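Local structure of FBP protein (Leishmania major, 5OEZ) at residues Thr37-Ile42 against Thr177-Thr182; Lys143-Asn148 against Asn154-Met159; Ile233-Met238 against Val328-Ala333; Leu279-Glu284 against Gly304-Gln309. The protein probably catalyses the magnesium-dependent hydrolysis of beta-D-fructose 1,6-bisphosphate to beta-D-fructose 6-phosphate and phosphate, working as a homotetramer. One frame throughout, in Å; residues are numbered along the deposited sequence.

Interaction 1 of 4, residues Thr37-Ile42 against Thr177-Thr182; sequences TSVKVI and TNLVLT
V39 of the helical segment 37-42 meets T177 and L179 of strand 177-182 through methyl groups alone. Its CG1 approaches the methyl CG2 of T177 at 4.3 Å, while the second branch of V39, CG2, comes within 4.5 Å of L179 CD1. The valine is thus forked over two strand residues whose CB atoms point to the same side, and N178 between them points away. CG2 of T177 stands anti to the backbone N, with OG1 beside that N and anti to the carbonyl carbon (chi1 -53°), which turns the methyl rather than the hydroxyl to the helix. The backbones keep well apart, V39 CA lying 8.7 Å from L179 CA.

Polar bonding is kept off this interface. On the helix, T37 OG1 and S38 OG bond back to the carbonyl oxygens of M33 and A34, and K40 NZ forms a salt bridge with E198 of the second subunit. The strand is bonded through its backbone to strands 167-173 and 187-193 of the N-terminal sheet, against which helix 27-47 packs in the layered alpha/beta fold of the fructose-1,6-bisphosphatases. The side chain of L179 lies about 8 Å from that of I16, an AMP-binding residue. With two loose methyl contacts and no hydrogen bond across, the pair is joined by dispersion and the hydrophobic effect, which set few demands on direction.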
loop_
_atom_site.group_PDB
_atom_site.type_symbol
_atom_site.label_atom_id
_atom_site.label_comp_id
_atom_site.label_asym_id
_atom_site.label_seq_id
_atom_site.Cartn_x
_atom_site.Cartn_y
_atom_site.Cartn_z
ATOM N N THR C 37 -2.752 -14.153 -8.796
ATOM C CA THR C 37 -2.387 -14.271 -7.395
ATOM C C THR C 37 -0.899 -14.478 -7.243
ATOM O O THR C 37 -0.257 -13.855 -6.364
ATOM C CB THR C 37 -3.154 -15.418 -6.695
ATOM O OG1 THR C 37 -4.553 -15.188 -6.832
ATOM C CG2 THR C 37 -2.829 -15.460 -5.214
ATOM N N SER C 38 -0.345 -15.348 -8.096
ATOM C CA SER C 38 1.099 -15.655 -8.071
ATOM C C SER C 38 1.922 -14.404 -8.322
ATOM O O SER C 38 2.913 -14.147 -7.635
ATOM C CB SER C 38 1.455 -16.714 -9.122
ATOM O OG SER C 38 0.710 -17.900 -8.923
ATOM N N VAL C 39 1.494 -13.634 -9.314
ATOM C CA VAL C 39 2.195 -12.412 -9.700
ATOM C C VAL C 39 2.203 -11.400 -8.555
ATOM O O VAL C 39 3.230 -10.765 -8.303
ATOM C CB VAL C 39 1.628 -11.830 -11.008
ATOM C CG1 VAL C 39 2.195 -10.449 -11.313
ATOM C CG2 VAL C 39 1.979 -12.755 -12.177
ATOM N N LYS C 40 1.081 -11.282 -7.857
ATOM C CA LYS C 40 0.978 -10.331 -6.752
ATOM C C LYS C 40 1.832 -10.728 -5.567
ATOM O O LYS C 40 2.403 -9.867 -4.897
ATOM C CB LYS C 40 -0.477 -10.154 -6.336
ATOM C CG LYS C 40 -1.263 -9.423 -7.399
ATOM C CD LYS C 40 -2.687 -9.102 -7.013
ATOM C CE LYS C 40 -3.533 -10.343 -6.855
ATOM N NZ LYS C 40 -4.769 -9.953 -6.130
ATOM N N VAL C 41 1.893 -12.027 -5.294
ATOM C CA VAL C 41 2.731 -12.542 -4.225
ATOM C C VAL C 41 4.208 -12.281 -4.524
ATOM O O VAL C 41 4.967 -11.868 -3.644
ATOM C CB VAL C 41 2.472 -14.053 -3.980
ATOM C CG1 VAL C 41 3.542 -14.666 -3.078
ATOM C CG2 VAL C 41 1.102 -14.242 -3.347
ATOM N N ILE C 42 4.604 -12.503 -5.768
ATOM C CA ILE C 42 5.995 -12.249 -6.187
ATOM C C ILE C 42 6.343 -10.761 -6.118
ATOM O O ILE C 42 7.424 -10.397 -5.683
ATOM C CB ILE C 42 6.252 -12.807 -7.596
ATOM C CG1 ILE C 42 6.173 -14.334 -7.553
ATOM C CG2 ILE C 42 7.603 -12.346 -8.122
ATOM C CD1 ILE C 42 5.921 -14.972 -8.904
ATOM N N THR C 177 3.765 -2.620 -12.023
ATOM C CA THR C 177 3.697 -4.040 -12.315
ATOM C C THR C 177 2.702 -4.221 -13.472
ATOM O O THR C 177 1.528 -3.891 -13.325
ATOM C CB THR C 177 3.242 -4.819 -11.086
ATOM O OG1 THR C 177 4.085 -4.465 -9.987
ATOM C CG2 THR C 177 3.309 -6.324 -11.312
ATOM N N ASN C 178 3.198 -4.700 -14.615
ATOM C CA ASN C 178 2.401 -4.901 -15.813
ATOM C C ASN C 178 2.186 -6.355 -16.064
ATOM O O ASN C 178 3.019 -7.169 -15.705
ATOM C CB ASN C 178 3.107 -4.340 -17.007
ATOM C CG ASN C 178 3.294 -2.843 -16.913
ATOM O OD1 ASN C 178 4.416 -2.332 -17.004
ATOM N ND2 ASN C 178 2.198 -2.131 -16.747
ATOM N N LEU C 179 1.040 -6.675 -16.648
ATOM C CA LEU C 179 0.724 -8.018 -17.076
ATOM C C LEU C 179 0.237 -7.925 -18.502
ATOM O O LEU C 179 -0.729 -7.225 -18.781
ATOM C CB LEU C 179 -0.333 -8.650 -16.168
ATOM C CG LEU C 179 -0.455 -10.174 -16.229
ATOM C CD1 LEU C 179 -0.956 -10.702 -14.898
ATOM C CD2 LEU C 179 -1.369 -10.624 -17.357
ATOM N N VAL C 180 0.923 -8.617 -19.408
ATOM C CA VAL C 180 0.620 -8.565 -20.833
ATOM C C VAL C 180 0.248 -9.980 -21.245
ATOM O O VAL C 180 0.931 -10.927 -20.873
ATOM C CB VAL C 180 1.846 -8.044 -21.600
ATOM C CG1 VAL C 180 1.636 -8.068 -23.105
ATOM C CG2 VAL C 180 2.171 -6.622 -21.142
ATOM N N LEU C 181 -0.802 -10.118 -22.037
ATOM C CA LEU C 181 -1.459 -11.393 -22.224
ATOM C C LEU C 181 -2.011 -11.513 -23.631
ATOM O O LEU C 181 -2.451 -10.507 -24.204
ATOM C CB LEU C 181 -2.619 -11.444 -21.215
ATOM C CG LEU C 181 -3.567 -12.636 -21.187
ATOM C CD1 LEU C 181 -2.834 -13.927 -20.839
ATOM C CD2 LEU C 181 -4.662 -12.364 -20.178
ATOM N N THR C 182 -2.028 -12.728 -24.182
ATOM C CA THR C 182 -2.766 -13.012 -25.422
ATOM C C THR C 182 -3.489 -14.345 -25.302
ATOM O O THR C 182 -2.990 -15.253 -24.638
ATOM C CB THR C 182 -1.858 -13.016 -26.695
ATOM O OG1 THR C 182 -2.662 -13.212 -27.877
ATOM C CG2 THR C 182 -0.789 -14.107 -26.655
#

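Interaction 2 of 4, residues Lys143-Asn148 against Asn154-Met159; sequences KDTTIN and NAVIRM
No ring, amide or guanidinium lies where T145 and I147 meet V156: faces and edges play no role, and the methyl of T145 and the branched side chains of I147 and V156 make the whole contact. Here the loop 143-148 packs on helix 150-158, against the N-terminal sheet: the chain leaves strand 132-140, turns at D144, runs extended through T145-I147 and then enters the helix. The CB atoms of T145 and I147 point to the helix, and that of T146 between them points away.

V156 lies on the inner side of the helix, its CG1 anti to the backbone N (chi1 168°), which leaves CG2 anti to the carbonyl carbon and turned to the loop; this single methyl receives both loop residues. T145 comes alongside V156, the two side chains running in opposite senses, and offers its methyl CG2, which is anti to the backbone N. I147 arrives at a slant, its CG1 and CD1 both near the valine methyl.

Beneath, V156 also packs on L114 of strand 113-121, and I147 on C92 and V93 of strand 91-96, which carries the contact onto the sheet. The turn between the segments is tied by a hydrogen bond from N148 N to D152 OD2. The side chain of I147 is about 10 Å from that of Y113, an AMP-binding residue. At V156 CG2 the closest approach is T145 CG2 at 3.7 Å, and I147 CD1 follows at 3.9 Å.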
loop_
_atom_site.group_PDB
_atom_site.type_symbol
_atom_site.label_atom_id
_atom_site.label_comp_id
_atom_site.label_asym_id
_atom_site.label_seq_id
_atom_site.Cartn_x
_atom_site.Cartn_y
_atom_site.Cartn_z
ATOM N N LYS C 143 -7.188 -33.821 -28.246
ATOM C CA LYS C 143 -8.425 -34.614 -28.108
ATOM C C LYS C 143 -8.085 -36.109 -28.041
ATOM O O LYS C 143 -7.077 -36.535 -28.619
ATOM C CB LYS C 143 -9.424 -34.301 -29.246
ATOM C CG LYS C 143 -10.873 -34.105 -28.820
ATOM C CD LYS C 143 -11.067 -32.820 -28.016
ATOM C CE LYS C 143 -11.212 -31.597 -28.949
ATOM N NZ LYS C 143 -10.076 -30.634 -28.940
ATOM N N ASP C 144 -8.905 -36.856 -27.288
ATOM C CA ASP C 144 -8.723 -38.293 -26.954
ATOM C C ASP C 144 -7.346 -38.650 -26.320
ATOM O O ASP C 144 -6.809 -39.731 -26.541
ATOM C CB ASP C 144 -9.284 -39.287 -28.007
ATOM C CG ASP C 144 -8.345 -39.587 -29.157
ATOM O OD1 ASP C 144 -7.429 -38.813 -29.468
ATOM O OD2 ASP C 144 -8.548 -40.652 -29.767
ATOM N N THR C 145 -6.829 -37.747 -25.474
ATOM C CA THR C 145 -5.530 -37.935 -24.793
ATOM C C THR C 145 -5.678 -37.757 -23.274
ATOM O O THR C 145 -6.431 -36.890 -22.807
ATOM C CB THR C 145 -4.470 -36.948 -25.329
ATOM O OG1 THR C 145 -4.516 -36.926 -26.761
ATOM C CG2 THR C 145 -3.066 -37.346 -24.881
ATOM N N THR C 146 -4.965 -38.590 -22.514
ATOM C CA THR C 146 -4.905 -38.475 -21.041
ATOM C C THR C 146 -3.445 -38.492 -20.577
ATOM O O THR C 146 -2.550 -38.939 -21.299
ATOM C CB THR C 146 -5.718 -39.533 -20.275
ATOM O OG1 THR C 146 -5.104 -40.804 -20.446
ATOM C CG2 THR C 146 -7.189 -39.589 -20.732
ATOM N N ILE C 147 -3.222 -37.959 -19.380
ATOM C CA ILE C 147 -1.901 -37.918 -18.771
ATOM C C ILE C 147 -2.029 -38.350 -17.318
ATOM O O ILE C 147 -2.547 -37.596 -16.487
ATOM C CB ILE C 147 -1.280 -36.501 -18.886
ATOM C CG1 ILE C 147 -1.050 -36.151 -20.363
ATOM C CG2 ILE C 147 0.043 -36.413 -18.133
ATOM C CD1 ILE C 147 -0.712 -34.708 -20.614
ATOM N N ASN C 148 -1.575 -39.570 -17.037
ATOM C CA ASN C 148 -1.537 -40.116 -15.680
ATOM C C ASN C 148 -0.112 -40.329 -15.140
ATOM O O ASN C 148 0.058 -40.877 -14.055
ATOM C CB ASN C 148 -2.304 -41.435 -15.636
ATOM C CG ASN C 148 -3.747 -41.278 -16.092
ATOM O OD1 ASN C 148 -4.336 -40.193 -15.985
ATOM N ND2 ASN C 148 -4.332 -42.355 -16.590
ATOM N N ASN C 154 5.602 -36.543 -21.214
ATOM C CA ASN C 154 6.763 -36.443 -22.122
ATOM C C ASN C 154 6.404 -36.775 -23.570
ATOM O O ASN C 154 6.844 -36.094 -24.487
ATOM C CB ASN C 154 7.911 -37.350 -21.658
ATOM C CG ASN C 154 8.652 -36.803 -20.447
ATOM O OD1 ASN C 154 8.619 -35.606 -20.159
ATOM N ND2 ASN C 154 9.306 -37.697 -19.706
ATOM N N ALA C 155 5.593 -37.814 -23.770
ATOM C CA ALA C 155 5.090 -38.143 -25.098
ATOM C C ALA C 155 4.193 -37.051 -25.670
ATOM O O ALA C 155 4.312 -36.719 -26.846
ATOM C CB ALA C 155 4.355 -39.474 -25.081
ATOM N N VAL C 156 3.334 -36.462 -24.837
ATOM C CA VAL C 156 2.404 -35.426 -25.300
ATOM C C VAL C 156 3.115 -34.188 -25.826
ATOM O O VAL C 156 2.787 -33.709 -26.914
ATOM C CB VAL C 156 1.367 -35.049 -24.217
ATOM C CG1 VAL C 156 0.591 -33.779 -24.575
ATOM C CG2 VAL C 156 0.396 -36.198 -24.016
ATOM N N ILE C 157 4.076 -33.664 -25.076
ATOM C CA ILE C 157 4.774 -32.446 -25.500
ATOM C C ILE C 157 5.549 -32.598 -26.814
ATOM O O ILE C 157 5.619 -31.640 -27.596
ATOM C CB ILE C 157 5.641 -31.926 -24.323
ATOM C CG1 ILE C 157 4.778 -31.155 -23.349
ATOM C CG2 ILE C 157 6.825 -31.114 -24.773
ATOM C CD1 ILE C 157 4.232 -29.873 -23.908
ATOM N N ARG C 158 6.077 -33.793 -27.081
ATOM C CA ARG C 158 6.682 -34.108 -28.386
ATOM C C ARG C 158 5.723 -34.001 -29.588
ATOM O O ARG C 158 6.170 -33.826 -30.715
ATOM C CB ARG C 158 7.329 -35.500 -28.374
ATOM C CG ARG C 158 8.724 -35.512 -27.715
ATOM C CD ARG C 158 8.914 -36.871 -27.032
ATOM N NE ARG C 158 10.083 -37.101 -26.173
ATOM C CZ ARG C 158 10.200 -38.106 -25.295
ATOM N NH1 ARG C 158 9.249 -39.030 -25.131
ATOM N NH2 ARG C 158 11.305 -38.193 -24.554
ATOM N N MET C 159 4.420 -34.135 -29.354
ATOM C CA MET C 159 3.410 -33.956 -30.407
ATOM C C MET C 159 2.999 -32.491 -30.649
ATOM O O MET C 159 2.334 -32.213 -31.644
ATOM C CB MET C 159 2.159 -34.785 -30.082
ATOM C CG MET C 159 2.397 -36.289 -30.016
ATOM S SD MET C 159 0.863 -37.253 -30.068
ATOM C CE MET C 159 -0.112 -36.410 -28.830
#

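Interaction 3 of 4, residues Ile233-Met238 against Val328-Ala333; sequences IDYLKM and VDLCMA
L330 reaches out of helix 325-338 to touch both Y235 and L236 at the end of helix 227-238. Ahead of it in 328-333, V328 packs on K298 and V300 of strand 298-300, on another side of the helix, and D329 OD1 makes a salt bridge with K298 NZ. L330 then turns toward the first helix, its CG anti to the backbone N (chi1 177°), which extends the side chain and brings forward one methyl, CD2. That methyl sits 4.0 Å from Y235 CE2, approaching the ring obliquely, while the two side chains cross at about a right angle. It also lies 4.1 Å from L236 CD2, where the leucines run alongside in opposite senses; the end of L236 bends nearer than its CB does.

Here two helices of the C-terminal domain pack against each other through carbon atoms, with no hydrogen bond between the segments, with Y244 of a loop touching both L236 and L330, and with C331 and M332 packing on W228 farther back along helix 227-238. M332 N bonds to V328 O at 3.0 Å, continuing the helix. A333 N bonds to D329 O at the same spacing, and one residue later the ring of F334 meets that of Y235 with planes at about 50°.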
loop_
_atom_site.group_PDB
_atom_site.type_symbol
_atom_site.label_atom_id
_atom_site.label_comp_id
_atom_site.label_asym_id
_atom_site.label_seq_id
_atom_site.Cartn_x
_atom_site.Cartn_y
_atom_site.Cartn_z
ATOM N N ILE C 233 25.092 -5.804 -37.168
ATOM C CA ILE C 233 25.295 -4.847 -36.089
ATOM C C ILE C 233 26.167 -3.676 -36.566
ATOM O O ILE C 233 25.834 -2.525 -36.291
ATOM C CB ILE C 233 25.825 -5.518 -34.805
ATOM C CG1 ILE C 233 24.772 -6.480 -34.236
ATOM C CG2 ILE C 233 26.209 -4.482 -33.752
ATOM C CD1 ILE C 233 23.465 -5.842 -33.768
ATOM N N ASP C 234 27.231 -3.965 -37.316
ATOM C CA ASP C 234 28.075 -2.904 -37.877
ATOM C C ASP C 234 27.268 -1.956 -38.781
ATOM O O ASP C 234 27.473 -0.743 -38.760
ATOM C CB ASP C 234 29.276 -3.489 -38.632
ATOM C CG ASP C 234 30.306 -4.164 -37.706
ATOM O OD1 ASP C 234 30.139 -4.174 -36.463
ATOM O OD2 ASP C 234 31.300 -4.717 -38.237
ATOM N N TYR C 235 26.337 -2.517 -39.544
ATOM C CA TYR C 235 25.489 -1.731 -40.425
ATOM C C TYR C 235 24.583 -0.776 -39.623
ATOM O O TYR C 235 24.521 0.396 -39.945
ATOM C CB TYR C 235 24.640 -2.643 -41.311
ATOM C CG TYR C 235 23.686 -1.882 -42.204
ATOM C CD1 TYR C 235 24.114 -1.348 -43.421
ATOM C CD2 TYR C 235 22.340 -1.683 -41.827
ATOM C CE1 TYR C 235 23.229 -0.650 -44.247
ATOM C CE2 TYR C 235 21.456 -0.966 -42.637
ATOM C CZ TYR C 235 21.904 -0.453 -43.838
ATOM O OH TYR C 235 21.051 0.256 -44.640
ATOM N N LEU C 236 23.900 -1.288 -38.599
ATOM C CA LEU C 236 23.093 -0.447 -37.707
ATOM C C LEU C 236 23.870 0.770 -37.176
ATOM O O LEU C 236 23.341 1.873 -37.149
ATOM C CB LEU C 236 22.550 -1.236 -36.518
ATOM C CG LEU C 236 21.630 -2.424 -36.764
ATOM C CD1 LEU C 236 21.043 -2.876 -35.437
ATOM C CD2 LEU C 236 20.513 -2.130 -37.762
ATOM N N LYS C 237 25.132 0.574 -36.832
ATOM C CA LYS C 237 25.974 1.667 -36.346
ATOM C C LYS C 237 26.568 2.595 -37.396
ATOM O O LYS C 237 26.859 3.751 -37.092
ATOM C CB LYS C 237 27.156 1.086 -35.617
ATOM C CG LYS C 237 26.802 0.210 -34.447
ATOM C CD LYS C 237 28.111 -0.186 -33.823
ATOM C CE LYS C 237 27.902 -1.179 -32.720
ATOM N NZ LYS C 237 29.170 -1.261 -31.973
ATOM N N MET C 238 26.846 2.084 -38.590
ATOM C CA MET C 238 27.668 2.826 -39.556
ATOM C C MET C 238 27.011 3.171 -40.875
ATOM O O MET C 238 27.605 3.883 -41.662
ATOM C CB MET C 238 28.982 2.080 -39.801
ATOM C CG MET C 238 29.969 2.211 -38.639
ATOM S SD MET C 238 31.536 1.339 -38.888
ATOM C CE MET C 238 31.013 -0.364 -39.064
ATOM N N VAL C 328 13.246 -6.989 -38.097
ATOM C CA VAL C 328 13.581 -8.420 -38.197
ATOM C C VAL C 328 13.894 -8.829 -39.644
ATOM O O VAL C 328 14.789 -9.635 -39.851
ATOM C CB VAL C 328 12.488 -9.329 -37.605
ATOM C CG1 VAL C 328 12.805 -10.804 -37.826
ATOM C CG2 VAL C 328 12.361 -9.065 -36.124
ATOM N N ASP C 329 13.175 -8.277 -40.632
ATOM C CA ASP C 329 13.485 -8.529 -42.077
ATOM C C ASP C 329 14.890 -8.040 -42.466
ATOM O O ASP C 329 15.585 -8.731 -43.180
ATOM C CB ASP C 329 12.468 -7.871 -43.025
ATOM C CG ASP C 329 11.067 -8.507 -42.954
ATOM O OD1 ASP C 329 10.924 -9.642 -42.451
ATOM O OD2 ASP C 329 10.094 -7.841 -43.377
ATOM N N LEU C 330 15.302 -6.868 -41.967
ATOM C CA LEU C 330 16.628 -6.336 -42.262
ATOM C C LEU C 330 17.707 -7.251 -41.678
ATOM O O LEU C 330 18.687 -7.540 -42.341
ATOM C CB LEU C 330 16.784 -4.905 -41.729
ATOM C CG LEU C 330 18.151 -4.228 -41.910
ATOM C CD1 LEU C 330 18.412 -3.999 -43.379
ATOM C CD2 LEU C 330 18.250 -2.915 -41.143
ATOM N N CYS C 331 17.483 -7.714 -40.451
ATOM C CA CYS C 331 18.370 -8.653 -39.773
ATOM C C CYS C 331 18.503 -9.960 -40.553
ATOM O O CYS C 331 19.599 -10.435 -40.799
ATOM C CB CYS C 331 17.845 -8.925 -38.355
ATOM S SG CYS C 331 18.821 -10.037 -37.326
ATOM N N MET C 332 17.379 -10.523 -40.977
ATOM C CA MET C 332 17.395 -11.759 -41.750
ATOM C C MET C 332 18.030 -11.597 -43.126
ATOM O O MET C 332 18.527 -12.573 -43.689
ATOM C CB MET C 332 15.981 -12.352 -41.868
ATOM C CG MET C 332 15.440 -12.938 -40.570
ATOM S SD MET C 332 16.517 -14.160 -39.760
ATOM C CE MET C 332 17.256 -13.194 -38.442
ATOM N N ALA C 333 18.002 -10.385 -43.677
ATOM C CA ALA C 333 18.619 -10.123 -44.976
ATOM C C ALA C 333 20.129 -10.299 -44.925
ATOM O O ALA C 333 20.724 -10.725 -45.908
ATOM C CB ALA C 333 18.256 -8.735 -45.476
#

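Interaction 4 of 4, residues Leu279-Glu284 against Gly304-Gln309; sequences LRLLYE and GRILEQ
L281 carries its CG anti to the backbone N (chi1 -178°), which stretches both of its methyls from the first turn of helix 281-294 toward I306 and Q309. On the other side Q309 has CG anti to the carbonyl carbon and its chain extended beyond (chi2 174°), which carries the amide end to the leucine. CD1 of L281 meets I306 CG2 at 3.6 Å, the two side chains lying alongside in opposite senses. Q309 comes aslant, and its OE1 stands 3.8 Å from the same CD1 and 4.1 Å from L281 CD2: the amide oxygen lies against both methyls, a van der Waals contact only, while NE2 has a weak hydrogen bond to T318 OG1.

Within 304-309, R305 NH1 forms a salt bridge with E308 OE2 at 3.1 Å; R305 NH2 makes another with E293 of helix 281-294. I306 also packs on T318 and F322 of strand 317-323 and on A289, so the loop covers the junction of strand and helix.

At the other end of 279-284 the carboxylate of E284 is placed by the backbone: R280 N, at the N-cap position, donates to E284 OE1 over 3.2 Å, from the anti side and 30° out of the carboxylate plane. R280 NH1 pairs with E97. E284, E97 and D118 are manganese ligands in this enzyme, and the arrangement is that of the acidic metal site of class 1 fructose-1,6-bisphosphatases, empty in this apo chain.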
loop_
_atom_site.group_PDB
_atom_site.type_symbol
_atom_site.label_atom_id
_atom_site.label_comp_id
_atom_site.label_asym_id
_atom_site.label_seq_id
_atom_site.Cartn_x
_atom_site.Cartn_y
_atom_site.Cartn_z
ATOM N N LEU C 279 17.967 -19.049 -25.048
ATOM C CA LEU C 279 16.653 -19.134 -24.497
ATOM C C LEU C 279 16.047 -20.503 -24.692
ATOM O O LEU C 279 16.206 -21.137 -25.740
ATOM C CB LEU C 279 15.731 -18.087 -25.112
ATOM C CG LEU C 279 16.060 -16.612 -24.934
ATOM C CD1 LEU C 279 14.838 -15.775 -25.268
ATOM C CD2 LEU C 279 16.579 -16.277 -23.547
ATOM N N ARG C 280 15.365 -20.944 -23.643
ATOM C CA ARG C 280 14.579 -22.163 -23.674
ATOM C C ARG C 280 13.289 -21.938 -24.468
ATOM O O ARG C 280 12.615 -20.936 -24.265
ATOM C CB ARG C 280 14.260 -22.619 -22.255
ATOM C CG ARG C 280 15.356 -23.488 -21.693
ATOM C CD ARG C 280 15.174 -23.873 -20.222
ATOM N NE ARG C 280 16.429 -23.707 -19.398
ATOM C CZ ARG C 280 16.955 -22.540 -18.995
ATOM N NH1 ARG C 280 16.377 -21.400 -19.325
ATOM N NH2 ARG C 280 18.080 -22.493 -18.262
ATOM N N LEU C 281 13.001 -22.855 -25.383
ATOM C CA LEU C 281 11.837 -22.777 -26.269
ATOM C C LEU C 281 10.488 -22.768 -25.547
ATOM O O LEU C 281 9.700 -21.851 -25.730
ATOM C CB LEU C 281 11.862 -23.951 -27.249
ATOM C CG LEU C 281 10.748 -24.023 -28.285
ATOM C CD1 LEU C 281 10.810 -22.830 -29.209
ATOM C CD2 LEU C 281 10.870 -25.301 -29.073
ATOM N N LEU C 282 10.239 -23.772 -24.715
ATOM C CA LEU C 282 8.944 -23.918 -24.056
ATOM C C LEU C 282 8.630 -22.847 -23.022
ATOM O O LEU C 282 7.501 -22.349 -22.956
ATOM C CB LEU C 282 8.847 -25.260 -23.344
ATOM C CG LEU C 282 8.369 -26.452 -24.163
ATOM C CD1 LEU C 282 8.220 -27.667 -23.259
ATOM C CD2 LEU C 282 7.049 -26.194 -24.879
ATOM N N TYR C 283 9.626 -22.521 -22.210
ATOM C CA TYR C 283 9.421 -21.680 -21.051
ATOM C C TYR C 283 9.477 -20.172 -21.346
ATOM O O TYR C 283 8.854 -19.398 -20.627
ATOM C CB TYR C 283 10.444 -22.030 -19.976
ATOM C CG TYR C 283 10.460 -23.489 -19.598
ATOM C CD1 TYR C 283 9.529 -24.017 -18.702
ATOM C CD2 TYR C 283 11.417 -24.337 -20.107
ATOM C CE1 TYR C 283 9.561 -25.363 -18.348
ATOM C CE2 TYR C 283 11.453 -25.674 -19.759
ATOM C CZ TYR C 283 10.521 -26.179 -18.878
ATOM O OH TYR C 283 10.573 -27.503 -18.545
ATOM N N GLU C 284 10.229 -19.772 -22.382
ATOM C CA GLU C 284 10.540 -18.362 -22.673
ATOM C C GLU C 284 10.292 -17.986 -24.131
ATOM O O GLU C 284 9.499 -17.091 -24.403
ATOM C CB GLU C 284 12.008 -18.040 -22.333
ATOM C CG GLU C 284 12.390 -18.301 -20.880
ATOM C CD GLU C 284 13.896 -18.319 -20.625
ATOM O OE1 GLU C 284 14.693 -18.642 -21.538
ATOM O OE2 GLU C 284 14.296 -18.022 -19.479
ATOM N N GLY C 304 13.398 -19.915 -39.389
ATOM C CA GLY C 304 11.998 -19.520 -39.496
ATOM C C GLY C 304 11.371 -19.232 -38.150
ATOM O O GLY C 304 12.065 -19.026 -37.143
ATOM N N ARG C 305 10.046 -19.249 -38.153
ATOM C CA ARG C 305 9.248 -18.903 -36.990
ATOM C C ARG C 305 9.545 -19.816 -35.817
ATOM O O ARG C 305 9.552 -21.032 -35.966
ATOM C CB ARG C 305 7.747 -19.000 -37.327
ATOM C CG ARG C 305 7.246 -17.936 -38.300
ATOM C CD ARG C 305 5.847 -18.261 -38.784
ATOM N NE ARG C 305 4.863 -18.143 -37.707
ATOM C CZ ARG C 305 3.717 -18.820 -37.613
ATOM N NH1 ARG C 305 3.345 -19.723 -38.516
ATOM N NH2 ARG C 305 2.920 -18.605 -36.578
ATOM N N ILE C 306 9.758 -19.211 -34.648
ATOM C CA ILE C 306 9.883 -19.943 -33.386
ATOM C C ILE C 306 8.686 -20.884 -33.176
ATOM O O ILE C 306 8.864 -22.034 -32.766
ATOM C CB ILE C 306 9.953 -18.972 -32.173
ATOM C CG1 ILE C 306 11.221 -18.103 -32.203
ATOM C CG2 ILE C 306 9.896 -19.718 -30.841
ATOM C CD1 ILE C 306 12.527 -18.854 -32.070
ATOM N N LEU C 307 7.477 -20.385 -33.447
ATOM C CA LEU C 307 6.243 -21.143 -33.222
ATOM C C LEU C 307 6.106 -22.382 -34.087
ATOM O O LEU C 307 5.410 -23.321 -33.694
ATOM C CB LEU C 307 5.011 -20.252 -33.390
ATOM C CG LEU C 307 4.867 -19.099 -32.382
ATOM C CD1 LEU C 307 3.575 -18.336 -32.639
ATOM C CD2 LEU C 307 4.918 -19.589 -30.941
ATOM N N GLU C 308 6.787 -22.408 -35.227
ATOM C CA GLU C 308 6.796 -23.599 -36.110
ATOM C C GLU C 308 7.830 -24.680 -35.734
ATOM O O GLU C 308 7.823 -25.736 -36.344
ATOM C CB GLU C 308 7.006 -23.200 -37.578
ATOM C CG GLU C 308 5.808 -22.522 -38.233
ATOM C CD GLU C 308 6.081 -22.047 -39.665
ATOM O OE1 GLU C 308 7.199 -22.269 -40.186
ATOM O OE2 GLU C 308 5.174 -21.436 -40.277
ATOM N N GLN C 309 8.693 -24.444 -34.745
ATOM C CA GLN C 309 9.692 -25.456 -34.360
ATOM C C GLN C 309 9.054 -26.611 -33.604
ATOM O O GLN C 309 8.165 -26.403 -32.777
ATOM C CB GLN C 309 10.795 -24.858 -33.498
ATOM C CG GLN C 309 11.647 -23.820 -34.213
ATOM C CD GLN C 309 12.642 -23.143 -33.280
ATOM O OE1 GLN C 309 12.942 -23.648 -32.194
ATOM N NE2 GLN C 309 13.183 -22.003 -33.709
#

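Overall arrangement
Interactions 1 and 2 belong to the N-terminal domain and interactions 3 and 4 to the C-terminal one; 2 is nested within the chain loop closed by 1, and 4 within that closed by 3. Interactions 1 and 4 lie on opposite sides of the chain's centre, their centres about 22 Å apart. Interaction 2 is the one that touches across the domains: I157 CG2 packs on L282 CD1 of interaction 4 at 4.0 Å, joining helices 150-158 and 281-294. Interaction 3 is far out, its centre about 41 Å from that of interaction 2. Interaction 4 thus stands between the domains, beside metal ligands drawn from both.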